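Local coordinates for protein 2-hydroxy-3-oxopropionate reductase (Polaromonas sp. JS666, PDB 4DLL) that probably reduces 2-hydroxy-3-oxopropionate (tartronate semialdehyde) to glycerate, or the reverse, using a nicotinamide cofactor held by a Rossmann-type domain, at residues S93-N97 and G98-Q102. Numbering follows the deposited sequence.
Sequences SMLEN and GAVVQ
The side-chain amide of Asn97 presents its oxygen to the start of helix 98-107, with Val100 CG2 obliquely above one face, 3.3 Å from Asn97 OD1, and Ala99 CB displaced to the opposite face. The Glu96 carboxylate meets Val100 CG1 at 3.8 Å from OE1, the methyl lying off that end and not over a face, while OE2 forms a salt bridge with Arg62. Between the two methyls at the amide, Val100 N bonds to Asn97 OD1 at 3.0 Å, almost straight (178° at the hydrogen) and nearly along the C=O axis. This is a classic N-cap: CG sits between the backbone N and the carbonyl carbon (chi1 59°), which turns OD1 back toward the N-H groups at the open end of the helix. The helix's own first bond follows, Val101 N to Asn97 O. On the buried side, Val101 CG2 packs against Leu95 CD1 at 3.8 Å and Ser93 OG at 3.6 Å, joining the end of Rossmann strand 90-93 to the helix; Leu95 also touches a probable Rossmann-type glycine-rich loop. An alanine in place of Asn97 would probably leave Val100 N without its capping acceptor and weaken the helix start. Side-chain oxygen and backbone carbonyl of Asn97 thus satisfy two N-H groups there, Val100's methyls flanking the polar groups.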
loop_
_atom_site.group_PDB
_atom_site.type_symbol
_atom_site.label_atom_id
_atom_site.label_comp_id
_atom_site.label_asym_id
_atom_site.label_seq_id
_atom_site.Cartn_x
_atom_site.Cartn_y
_atom_site.Cartn_z
ATOM N N SER A 93 -4.295 -3.251 28.943
ATOM C CA SER A 93 -2.820 -3.043 28.822
ATOM C C SER A 93 -2.313 -2.302 27.551
ATOM O O SER A 93 -2.563 -2.696 26.418
ATOM C CB SER A 93 -2.042 -4.366 29.024
ATOM O OG SER A 93 -0.779 -4.315 28.361
HETATM N N MSE A 94 -1.547 -1.238 27.760
HETATM C CA MSE A 94 -0.898 -0.527 26.679
HETATM C C MSE A 94 0.612 -0.527 26.942
HETATM O O MSE A 94 1.353 0.458 26.733
HETATM C CB MSE A 94 -1.484 0.866 26.576
HETATM C CG MSE A 94 -2.947 0.811 26.122
HETATM SE SE MSE A 94 -3.662 2.576 26.106
HETATM C CE MSE A 94 -5.443 2.326 25.288
ATOM N N LEU A 95 1.062 -1.661 27.422
ATOM C CA LEU A 95 2.434 -1.832 27.772
ATOM C C LEU A 95 3.281 -2.149 26.517
ATOM O O LEU A 95 2.752 -2.313 25.427
ATOM C CB LEU A 95 2.517 -2.933 28.823
ATOM C CG LEU A 95 1.699 -2.625 30.050
ATOM C CD1 LEU A 95 1.563 -3.844 30.916
ATOM C CD2 LEU A 95 2.373 -1.514 30.810
ATOM N N GLU A 96 4.601 -2.226 26.689
ATOM C CA GLU A 96 5.552 -2.269 25.563
ATOM C C GLU A 96 5.650 -3.624 24.891
ATOM O O GLU A 96 5.533 -3.728 23.667
ATOM C CB GLU A 96 6.979 -1.891 26.024
ATOM C CG GLU A 96 7.225 -0.397 26.263
ATOM C CD GLU A 96 6.869 0.066 27.704
ATOM O OE1 GLU A 96 6.689 -0.816 28.589
ATOM O OE2 GLU A 96 6.774 1.314 27.930
ATOM N N ASN A 97 5.915 -4.645 25.696
ATOM C CA ASN A 97 6.208 -5.950 25.176
ATOM C C ASN A 97 5.768 -7.032 26.144
ATOM O O ASN A 97 5.248 -6.754 27.248
ATOM C CB ASN A 97 7.715 -6.088 24.908
ATOM C CG ASN A 97 8.561 -5.865 26.163
ATOM O OD1 ASN A 97 8.330 -6.477 27.217
ATOM N ND2 ASN A 97 9.531 -4.976 26.053
ATOM N N GLY A 98 6.005 -8.263 25.698
ATOM C CA GLY A 98 5.668 -9.488 26.407
ATOM C C GLY A 98 6.173 -9.639 27.805
ATOM O O GLY A 98 5.393 -10.069 28.651
ATOM N N ALA A 99 7.461 -9.297 28.040
ATOM C CA ALA A 99 8.124 -9.400 29.370
ATOM C C ALA A 99 7.478 -8.488 30.397
ATOM O O ALA A 99 7.163 -8.897 31.525
ATOM C CB ALA A 99 9.625 -9.050 29.268
ATOM N N VAL A 100 7.328 -7.225 29.995
ATOM C CA VAL A 100 6.674 -6.209 30.831
ATOM C C VAL A 100 5.261 -6.662 31.169
ATOM O O VAL A 100 4.853 -6.596 32.335
ATOM C CB VAL A 100 6.678 -4.790 30.144
ATOM C CG1 VAL A 100 6.122 -3.694 31.067
ATOM C CG2 VAL A 100 8.082 -4.399 29.704
ATOM N N VAL A 101 4.526 -7.153 30.162
ATOM C CA VAL A 101 3.154 -7.597 30.414
ATOM C C VAL A 101 3.132 -8.735 31.441
ATOM O O VAL A 101 2.372 -8.666 32.395
ATOM C CB VAL A 101 2.358 -7.935 29.139
ATOM C CG1 VAL A 101 1.070 -8.701 29.504
ATOM C CG2 VAL A 101 1.970 -6.681 28.439
ATOM N N GLN A 102 4.003 -9.734 31.271
ATOM C CA GLN A 102 4.145 -10.859 32.188
ATOM C C GLN A 102 4.401 -10.369 33.604
ATOM O O GLN A 102 3.740 -10.802 34.541
ATOM C CB GLN A 102 5.291 -11.756 31.705
ATOM C CG GLN A 102 6.022 -12.618 32.807
ATOM C CD GLN A 102 5.688 -14.104 32.748
ATOM O OE1 GLN A 102 5.347 -14.648 31.685
ATOM N NE2 GLN A 102 5.810 -14.778 33.898
#